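Local coordinates for MutT/nudix family protein (PDB 4HFQ) that hydrolyses the diphosphate linkage of UDP-X compounds, among them precursors of peptidoglycan biosynthesis, as a member of the Nudix family, at residues T3-Q11 / N134-Q142; A94-V102 / I110-T118. One frame throughout, in Å; residues are numbered along the deposited sequence.

Contact 1 (T3-Q11 / N134-Q142). With EDO (1,2-ethanediol), chain D; EDO (1,2-ethanediol), chain J; SO4 (sulfate ion), chain M.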
loop_
_atom_site.group_PDB
_atom_site.type_symbol
_atom_site.label_atom_id
_atom_site.label_comp_id
_atom_site.label_asym_id
_atom_site.label_seq_id
_atom_site.Cartn_x
_atom_site.Cartn_y
_atom_site.Cartn_z
ATOM N N THR A 3 -0.262 -4.243 21.542
ATOM C CA THR A 3 0.581 -3.257 20.904
ATOM C C THR A 3 0.344 -3.190 19.399
ATOM O O THR A 3 0.172 -2.096 18.833
ATOM C CB THR A 3 2.067 -3.559 21.180
ATOM O OG1 THR A 3 2.279 -3.514 22.598
ATOM C CG2 THR A 3 2.958 -2.525 20.545
ATOM N N SER A 4 0.302 -4.346 18.751
ATOM C CA SER A 4 0.144 -4.371 17.292
ATOM C C SER A 4 -1.175 -3.731 16.869
ATOM O O SER A 4 -1.234 -3.012 15.862
ATOM C CB SER A 4 0.246 -5.809 16.758
ATOM O OG SER A 4 -0.741 -6.633 17.313
ATOM N N ASP A 5 -2.233 -3.985 17.628
ATOM C CA ASP A 5 -3.524 -3.395 17.316
ATOM C C ASP A 5 -3.501 -1.897 17.551
ATOM O O ASP A 5 -4.023 -1.155 16.734
ATOM C CB ASP A 5 -4.648 -4.065 18.097
ATOM C CG ASP A 5 -4.956 -5.452 17.584
ATOM O OD1 ASP A 5 -4.911 -5.679 16.355
ATOM O OD2 ASP A 5 -5.267 -6.330 18.410
ATOM N N PHE A 6 -2.892 -1.423 18.635
ATOM C CA PHE A 6 -2.762 0.012 18.834
ATOM C C PHE A 6 -2.099 0.667 17.621
ATOM O O PHE A 6 -2.594 1.676 17.103
ATOM C CB PHE A 6 -1.976 0.369 20.116
ATOM C CG PHE A 6 -1.735 1.847 20.250
ATOM C CD1 PHE A 6 -2.775 2.684 20.640
ATOM C CD2 PHE A 6 -0.510 2.405 19.916
ATOM C CE1 PHE A 6 -2.573 4.044 20.752
ATOM C CE2 PHE A 6 -0.309 3.778 20.001
ATOM C CZ PHE A 6 -1.348 4.595 20.427
ATOM N N VAL A 7 -0.996 0.096 17.145
ATOM C CA VAL A 7 -0.293 0.679 16.002
ATOM C C VAL A 7 -1.161 0.669 14.747
ATOM O O VAL A 7 -1.210 1.684 14.044
ATOM C CB VAL A 7 1.074 -0.004 15.776
ATOM C CG1 VAL A 7 1.693 0.411 14.450
ATOM C CG2 VAL A 7 2.012 0.341 16.930
ATOM N N LYS A 8 -1.858 -0.428 14.473
ATOM C CA LYS A 8 -2.736 -0.467 13.318
ATOM C C LYS A 8 -3.880 0.554 13.434
ATOM O O LYS A 8 -4.236 1.199 12.444
ATOM C CB LYS A 8 -3.267 -1.870 13.092
ATOM C CG LYS A 8 -2.204 -2.855 12.590
ATOM C CD LYS A 8 -2.795 -4.264 12.614
ATOM C CE LYS A 8 -1.773 -5.368 12.427
ATOM N NZ LYS A 8 -2.480 -6.672 12.495
ATOM N N TYR A 9 -4.469 0.702 14.624
ATOM C CA TYR A 9 -5.525 1.711 14.829
ATOM C C TYR A 9 -4.980 3.100 14.595
ATOM O O TYR A 9 -5.624 3.890 13.888
ATOM C CB TYR A 9 -6.085 1.633 16.257
ATOM C CG TYR A 9 -7.104 0.544 16.502
ATOM C CD1 TYR A 9 -8.282 0.488 15.766
ATOM C CD2 TYR A 9 -6.891 -0.431 17.479
ATOM C CE1 TYR A 9 -9.223 -0.499 15.980
ATOM C CE2 TYR A 9 -7.827 -1.428 17.706
ATOM C CZ TYR A 9 -8.979 -1.469 16.949
ATOM O OH TYR A 9 -9.938 -2.452 17.127
ATOM N N LEU A 10 -3.816 3.412 15.170
ATOM C CA LEU A 10 -3.233 4.735 14.979
ATOM C C LEU A 10 -2.956 5.024 13.500
ATOM O O LEU A 10 -3.290 6.098 12.973
ATOM C CB LEU A 10 -1.960 4.881 15.821
ATOM C CG LEU A 10 -1.152 6.175 15.713
ATOM C CD1 LEU A 10 -1.906 7.340 16.316
ATOM C CD2 LEU A 10 0.226 6.046 16.358
ATOM N N GLN A 11 -2.328 4.059 12.847
ATOM C CA GLN A 11 -1.954 4.186 11.456
ATOM C C GLN A 11 -3.219 4.471 10.614
ATOM O O GLN A 11 -3.231 5.373 9.761
ATOM C CB GLN A 11 -1.258 2.888 11.084
ATOM C CG GLN A 11 -0.639 2.844 9.720
ATOM C CD GLN A 11 -0.369 1.400 9.350
ATOM O OE1 GLN A 11 -1.276 0.665 8.968
ATOM N NE2 GLN A 11 0.904 0.975 9.500
ATOM N N ASN A 134 2.236 -4.680 6.966
ATOM C CA ASN A 134 1.415 -4.794 8.180
ATOM C C ASN A 134 1.279 -6.232 8.625
ATOM O O ASN A 134 1.098 -6.485 9.819
ATOM C CB ASN A 134 0.031 -4.163 7.996
ATOM C CG ASN A 134 0.022 -2.675 8.256
ATOM O OD1 ASN A 134 1.042 -2.000 8.252
ATOM N ND2 ASN A 134 -1.182 -2.132 8.451
ATOM N N ARG A 135 1.383 -7.172 7.685
ATOM C CA ARG A 135 1.339 -8.603 8.009
ATOM C C ARG A 135 2.670 -9.133 8.525
ATOM O O ARG A 135 2.705 -9.840 9.541
ATOM C CB ARG A 135 0.887 -9.406 6.782
ATOM C CG ARG A 135 0.940 -10.926 6.975
ATOM C CD ARG A 135 0.294 -11.643 5.796
ATOM N NE ARG A 135 -1.136 -11.365 5.700
ATOM C CZ ARG A 135 -2.077 -12.058 6.330
ATOM N NH1 ARG A 135 -1.749 -13.086 7.101
ATOM N NH2 ARG A 135 -3.351 -11.721 6.210
ATOM N N PHE A 136 3.759 -8.786 7.853
ATOM C CA PHE A 136 5.047 -9.454 8.105
ATOM C C PHE A 136 6.008 -8.683 8.981
ATOM O O PHE A 136 6.886 -9.284 9.591
ATOM C CB PHE A 136 5.745 -9.772 6.784
ATOM C CG PHE A 136 5.093 -10.877 6.023
ATOM C CD1 PHE A 136 5.407 -12.213 6.302
ATOM C CD2 PHE A 136 4.157 -10.596 5.032
ATOM C CE1 PHE A 136 4.794 -13.236 5.599
ATOM C CE2 PHE A 136 3.537 -11.618 4.343
ATOM C CZ PHE A 136 3.858 -12.944 4.613
ATOM N N GLN A 137 5.912 -7.363 8.995
ATOM C CA GLN A 137 6.849 -6.538 9.726
ATOM C C GLN A 137 6.193 -5.194 10.026
ATOM O O GLN A 137 6.616 -4.129 9.549
ATOM C CB GLN A 137 8.149 -6.367 8.931
ATOM C CG GLN A 137 8.006 -5.785 7.506
ATOM C CD GLN A 137 8.284 -6.778 6.379
ATOM O OE1 GLN A 137 7.463 -6.962 5.480
ATOM N NE2 GLN A 137 9.469 -7.397 6.399
ATOM N N LEU A 138 5.179 -5.262 10.884
ATOM C CA LEU A 138 4.386 -4.097 11.199
ATOM C C LEU A 138 5.262 -2.931 11.641
ATOM O O LEU A 138 6.224 -3.094 12.414
ATOM C CB LEU A 138 3.366 -4.435 12.277
ATOM C CG LEU A 138 2.438 -3.282 12.700
ATOM C CD1 LEU A 138 1.531 -2.801 11.574
ATOM C CD2 LEU A 138 1.604 -3.712 13.904
ATOM N N GLN A 139 4.942 -1.747 11.138
ATOM C CA GLN A 139 5.710 -0.540 11.426
ATOM C C GLN A 139 4.812 0.682 11.197
ATOM O O GLN A 139 3.673 0.542 10.719
ATOM C CB GLN A 139 7.003 -0.500 10.604
ATOM C CG GLN A 139 6.762 -0.723 9.113
ATOM C CD GLN A 139 8.045 -0.951 8.361
ATOM O OE1 GLN A 139 8.736 -0.015 8.000
ATOM N NE2 GLN A 139 8.369 -2.230 8.127
ATOM N N SER A 140 5.319 1.870 11.517
ATOM C CA SER A 140 4.459 3.063 11.528
ATOM C C SER A 140 3.786 3.289 10.174
ATOM O O SER A 140 2.587 3.633 10.132
ATOM C CB SER A 140 5.232 4.292 11.982
ATOM O OG SER A 140 6.349 4.539 11.172
ATOM N N LYS A 141 4.522 3.065 9.083
ATOM C CA LYS A 141 3.938 3.168 7.753
ATOM C C LYS A 141 3.642 1.796 7.209
ATOM O O LYS A 141 4.418 0.857 7.395
ATOM C CB LYS A 141 4.862 3.899 6.774
ATOM C CG LYS A 141 5.105 5.377 7.080
ATOM C CD LYS A 141 3.825 6.200 6.997
ATOM C CE LYS A 141 4.064 7.709 7.079
ATOM N NZ LYS A 141 4.495 8.171 8.438
ATOM N N GLN A 142 2.530 1.691 6.480
ATOM C CA GLN A 142 2.235 0.495 5.693
ATOM C C GLN A 142 2.861 0.601 4.311
ATOM O O GLN A 142 2.674 1.604 3.624
ATOM C CB GLN A 142 0.728 0.317 5.576
ATOM C CG GLN A 142 0.332 -0.957 4.844
ATOM C CD GLN A 142 -1.154 -1.145 4.767
ATOM O OE1 GLN A 142 -1.887 -0.157 4.708
ATOM N NE2 GLN A 142 -1.622 -2.395 4.782
HETATM C C1 EDO D . -6.917 -2.774 14.282
HETATM O O1 EDO D . -6.180 -3.982 14.493
HETATM C C2 EDO D . -6.962 -2.460 12.789
HETATM O O2 EDO D . -7.845 -1.357 12.543
HETATM C C1 EDO J . -2.752 -8.288 8.059
HETATM O O1 EDO J . -4.126 -8.570 8.357
HETATM C C2 EDO J . -2.263 -7.085 8.860
HETATM O O2 EDO J . -3.288 -6.534 9.698
HETATM S S SO4 M . 1.093 -8.290 19.833
HETATM O O1 SO4 M . 1.247 -6.824 19.884
HETATM O O2 SO4 M . 0.190 -8.716 18.728
HETATM O O3 SO4 M . 2.432 -8.903 19.641
HETATM O O4 SO4 M . 0.533 -8.737 21.136
HETATM O O HOH W 1 -0.008 -7.968 11.822
#
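With CG trans to the backbone N (chi1 -173°) and the chain extended beyond it, Gln11 leaves its helix straight toward Asn134, whose own CG lies opposite the carbonyl carbon and turns its amide to meet it. The two amides come from opposite directions and pair in a cyclic, two-bond amide-amide arrangement, their planes 18° apart. Asn134 ND2 gives a nearly straight bond (174°) to Gln11 OE1 at 2.8 Å, and Gln11 NE2 returns one to Asn134 OD1 at 3.2 Å; both use a lone pair in the carbonyl plane. The other N-H of Gln11 NE2 goes to Ser140 O, also at 3.2 Å, approaching from well above that carbonyl's plane. Three bonds thus fix which way the buried glutamine amide is flipped, and a primary amide suits the place because it donates and accepts at once.

Nearer the start of helix 3-23, Leu138 lies against Ser4, Val7 and Lys8. Its CD2 lies 3.5 Å from Ser4 O, and its CG is 4.2 Å from Val7 CG1, the two side chains sliding past each other. The methylenes of Lys8 extend this patch, CG meeting Leu138 CD1 at 3.9 Å, while the long chain carries the ammonium past Leu138, where a water bridges the segments, accepting from Lys8 NZ and donating to Asn134 O at 2.7 Å.

Ser140 OG and Gln142 OE1 turn to Pro61 O and Gly103 N of the second subunit, so this loop also serves the dimer. Phe6 and Leu10 pack on helix 27-47, so that helix 3-23 lies between helix 27-47 of the N-terminal part and, in the Nudix domain, helix 133-136 with the loop that joins it to strand 143-153.

Contact 2 (A94-V102 / I110-T118). With SO4 (sulfate ion), chain H.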
loop_
_atom_site.group_PDB
_atom_site.type_symbol
_atom_site.label_atom_id
_atom_site.label_comp_id
_atom_site.label_asym_id
_atom_site.label_seq_id
_atom_site.Cartn_x
_atom_site.Cartn_y
_atom_site.Cartn_z
ATOM N N ALA A 94 19.636 -7.367 4.608
ATOM C CA ALA A 94 18.351 -7.384 3.875
ATOM C C ALA A 94 18.589 -7.573 2.394
ATOM O O ALA A 94 19.709 -7.436 1.905
ATOM C CB ALA A 94 17.564 -6.095 4.112
ATOM N N LEU A 95 17.510 -7.855 1.655
ATOM C CA LEU A 95 17.594 -7.861 0.191
ATOM C C LEU A 95 17.860 -6.429 -0.270
ATOM O O LEU A 95 17.347 -5.479 0.357
ATOM C CB LEU A 95 16.274 -8.326 -0.440
ATOM C CG LEU A 95 15.738 -9.705 -0.060
ATOM C CD1 LEU A 95 14.339 -9.903 -0.619
ATOM C CD2 LEU A 95 16.647 -10.795 -0.610
ATOM N N PRO A 96 18.646 -6.237 -1.347
ATOM C CA PRO A 96 18.830 -4.884 -1.880
ATOM C C PRO A 96 17.479 -4.249 -2.217
ATOM O O PRO A 96 16.546 -4.942 -2.601
ATOM C CB PRO A 96 19.657 -5.105 -3.157
ATOM C CG PRO A 96 20.378 -6.399 -2.903
ATOM C CD PRO A 96 19.392 -7.240 -2.131
ATOM N N GLY A 97 17.395 -2.938 -2.047
ATOM C CA GLY A 97 16.172 -2.187 -2.367
ATOM C C GLY A 97 15.997 -1.000 -1.453
ATOM O O GLY A 97 16.969 -0.453 -0.908
ATOM N N GLY A 98 14.748 -0.589 -1.285
ATOM C CA GLY A 98 14.437 0.624 -0.531
ATOM C C GLY A 98 13.110 1.172 -1.000
ATOM O O GLY A 98 12.395 0.540 -1.739
ATOM N N PHE A 99 12.766 2.365 -0.547
ATOM C CA PHE A 99 11.491 2.933 -0.953
ATOM C C PHE A 99 11.500 3.253 -2.448
ATOM O O PHE A 99 12.556 3.511 -3.050
ATOM C CB PHE A 99 11.089 4.131 -0.058
ATOM C CG PHE A 99 11.876 5.378 -0.307
ATOM C CD1 PHE A 99 11.477 6.275 -1.292
ATOM C CD2 PHE A 99 13.000 5.685 0.464
ATOM C CE1 PHE A 99 12.193 7.441 -1.524
ATOM C CE2 PHE A 99 13.728 6.856 0.229
ATOM C CZ PHE A 99 13.325 7.729 -0.774
ATOM N N GLY A 100 10.320 3.173 -3.054
ATOM C CA GLY A 100 10.117 3.556 -4.458
ATOM C C GLY A 100 10.121 5.058 -4.594
ATOM O O GLY A 100 9.358 5.738 -3.927
ATOM N N GLU A 101 10.986 5.583 -5.449
ATOM C CA GLU A 101 11.111 7.017 -5.652
ATOM C C GLU A 101 10.177 7.491 -6.737
ATOM O O GLU A 101 10.023 6.839 -7.764
ATOM C CB GLU A 101 12.544 7.363 -6.037
ATOM C CG GLU A 101 13.507 7.086 -4.893
ATOM C CD GLU A 101 14.926 7.539 -5.157
ATOM O OE1 GLU A 101 15.142 8.395 -6.042
ATOM O OE2 GLU A 101 15.828 7.027 -4.450
ATOM N N VAL A 102 9.584 8.657 -6.518
ATOM C CA VAL A 102 8.786 9.297 -7.534
ATOM C C VAL A 102 9.659 9.676 -8.729
ATOM O O VAL A 102 10.772 10.203 -8.570
ATOM C CB VAL A 102 8.121 10.564 -6.941
ATOM C CG1 VAL A 102 7.505 11.428 -8.038
ATOM C CG2 VAL A 102 7.088 10.163 -5.891
ATOM N N ILE A 110 13.801 -0.532 -8.796
ATOM C CA ILE A 110 14.627 -1.611 -8.256
ATOM C C ILE A 110 15.977 -1.674 -8.967
ATOM O O ILE A 110 16.983 -1.920 -8.319
ATOM C CB ILE A 110 13.916 -2.993 -8.170
ATOM C CG1 ILE A 110 14.724 -3.955 -7.281
ATOM C CG2 ILE A 110 13.687 -3.623 -9.545
ATOM C CD1 ILE A 110 15.092 -3.408 -5.910
ATOM N N LEU A 111 16.007 -1.422 -10.274
ATOM C CA LEU A 111 17.288 -1.435 -10.982
ATOM C C LEU A 111 18.210 -0.327 -10.490
ATOM O O LEU A 111 19.427 -0.549 -10.345
ATOM C CB LEU A 111 17.083 -1.331 -12.492
ATOM C CG LEU A 111 16.377 -2.565 -13.057
ATOM C CD1 LEU A 111 16.091 -2.385 -14.543
ATOM C CD2 LEU A 111 17.184 -3.839 -12.803
ATOM N N LYS A 112 17.657 0.854 -10.243
ATOM C CA LYS A 112 18.428 1.980 -9.728
ATOM C C LYS A 112 19.025 1.619 -8.368
ATOM O O LYS A 112 20.234 1.805 -8.133
ATOM C CB LYS A 112 17.545 3.235 -9.639
ATOM C CG LYS A 112 18.225 4.453 -9.024
ATOM C CD LYS A 112 17.285 5.653 -9.068
ATOM C CE LYS A 112 17.955 6.935 -8.603
ATOM N NZ LYS A 112 18.063 6.949 -7.128
ATOM N N GLU A 113 18.212 1.053 -7.485
ATOM C CA GLU A 113 18.675 0.711 -6.146
ATOM C C GLU A 113 19.676 -0.431 -6.165
ATOM O O GLU A 113 20.674 -0.375 -5.442
ATOM C CB GLU A 113 17.501 0.497 -5.196
ATOM C CG GLU A 113 16.725 1.804 -5.142
ATOM C CD GLU A 113 15.459 1.776 -4.334
ATOM O OE1 GLU A 113 15.208 0.783 -3.645
ATOM O OE2 GLU A 113 14.713 2.776 -4.393
ATOM N N ILE A 114 19.476 -1.427 -7.023
ATOM C CA ILE A 114 20.499 -2.474 -7.188
ATOM C C ILE A 114 21.848 -1.849 -7.592
ATOM O O ILE A 114 22.894 -2.170 -7.012
ATOM C CB ILE A 114 20.091 -3.512 -8.228
ATOM C CG1 ILE A 114 18.920 -4.368 -7.723
ATOM C CG2 ILE A 114 21.289 -4.419 -8.571
ATOM C CD1 ILE A 114 18.255 -5.136 -8.847
ATOM N N GLU A 115 21.842 -0.944 -8.563
ATOM C CA GLU A 115 23.122 -0.388 -9.026
ATOM C C GLU A 115 23.779 0.444 -7.929
ATOM O O GLU A 115 24.991 0.331 -7.693
ATOM C CB GLU A 115 22.955 0.441 -10.303
ATOM C CG GLU A 115 24.295 0.828 -10.939
ATOM C CD GLU A 115 24.158 1.404 -12.338
ATOM O OE1 GLU A 115 23.031 1.528 -12.835
ATOM O OE2 GLU A 115 25.189 1.754 -12.948
ATOM N N GLU A 116 22.995 1.276 -7.254
ATOM C CA GLU A 116 23.512 2.164 -6.218
ATOM C C GLU A 116 24.071 1.406 -5.029
ATOM O O GLU A 116 25.091 1.800 -4.457
ATOM C CB GLU A 116 22.427 3.150 -5.758
ATOM C CG GLU A 116 22.069 4.183 -6.812
ATOM C CD GLU A 116 20.873 5.050 -6.446
ATOM O OE1 GLU A 116 20.084 4.692 -5.550
ATOM O OE2 GLU A 116 20.729 6.108 -7.082
ATOM N N GLU A 117 23.425 0.307 -4.665
ATOM C CA GLU A 117 23.789 -0.451 -3.481
ATOM C C GLU A 117 24.825 -1.534 -3.779
ATOM O O GLU A 117 25.781 -1.698 -3.011
ATOM C CB GLU A 117 22.535 -1.094 -2.873
ATOM C CG GLU A 117 21.612 -0.068 -2.240
ATOM C CD GLU A 117 20.256 -0.613 -1.876
ATOM O OE1 GLU A 117 20.091 -1.840 -1.717
ATOM O OE2 GLU A 117 19.339 0.242 -1.747
ATOM N N THR A 118 24.640 -2.277 -4.867
ATOM C CA THR A 118 25.490 -3.446 -5.123
ATOM C C THR A 118 26.647 -3.169 -6.075
ATOM O O THR A 118 27.612 -3.951 -6.101
ATOM C CB THR A 118 24.720 -4.633 -5.704
ATOM O OG1 THR A 118 24.380 -4.357 -7.062
ATOM C CG2 THR A 118 23.442 -4.944 -4.902
HETATM S S SO4 H . 17.437 10.831 -8.140
HETATM O O1 SO4 H . 17.177 12.036 -7.324
HETATM O O2 SO4 H . 18.651 10.143 -7.624
HETATM O O3 SO4 H . 16.270 9.933 -8.026
HETATM O O4 SO4 H . 17.672 11.220 -9.541
#
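Strand 97-99 passes over helix 110-118 with its axis 7.8 Å away and the N-to-C directions 123° apart, Gly97 coming nearest to Glu113 and Pro96 to Ile114. Both glycines, Gly97 and Gly98, have backbone angles that would jam a side chain against the preceding carbonyl, and the lack of one at Gly98 leaves space for Glu113 OE1. Glu117, with CG opposite its carbonyl carbon (chi1 -70°) and the chain extended, accepts a hydrogen bond from Gly97 N at OE1, 2.9 Å, on the syn side and somewhat out of the carboxylate plane. Its OE2 stands 2.6 Å from Gly97 O. Glu113 reaches the strand in the same way further along, its OE2 2.6 Å from Phe99 O.

Apolar groups pack beside the carboxylates. Ile110 CD1 rests 3.9 Å from Gly97 CA, and Pro96 CG lies at that same distance from Thr118 CG2, the two side chains crossing at about a right angle. The proline ring offers a compact apolar surface to the threonine methyl; Thr118 turns its OG1 back to Ile114 O of its own helix. At the outer edge Lys112, bent at its last torsion, forms a firm salt bridge from NZ to Glu116 OE2 at 2.8 Å and a longer, weak one to Glu101 OE1 at 3.4 Å. A bound sulfate adds a weak bond to the same nitrogen.

The sequence here follows the Nudix box, with Lys112 at the place usually held by arginine and Glu113, Glu116 and Glu117 at those of the conserved glutamates. In relatives, glutamates of this motif bind the divalent metals needed for diphosphate hydrolysis. Glu162 also comes close to Glu117 OE2, and this cluster of acids beside the Gly97 carbonyl is consistent with a metal site here.

Overall arrangement
The chain starts in helix 3-23 and returns to it after 123 residues, when the loop at 134-142 docks there and contact 1 closes a very long excursion. That excursion takes in helices 27-47 and 52-59 and the first strands of the Nudix domain. Nested inside it, contact 2 closes a short loop, folding helix 106-118 back onto the end of strand 93-99. Contact 1 therefore ties the N-terminal helices to the Nudix domain, whereas contact 2 joins helix to sheet within that domain. Their centres lie about 24 Å apart on opposite sides of the chain's centre, without touching, yet both reach the second subunit.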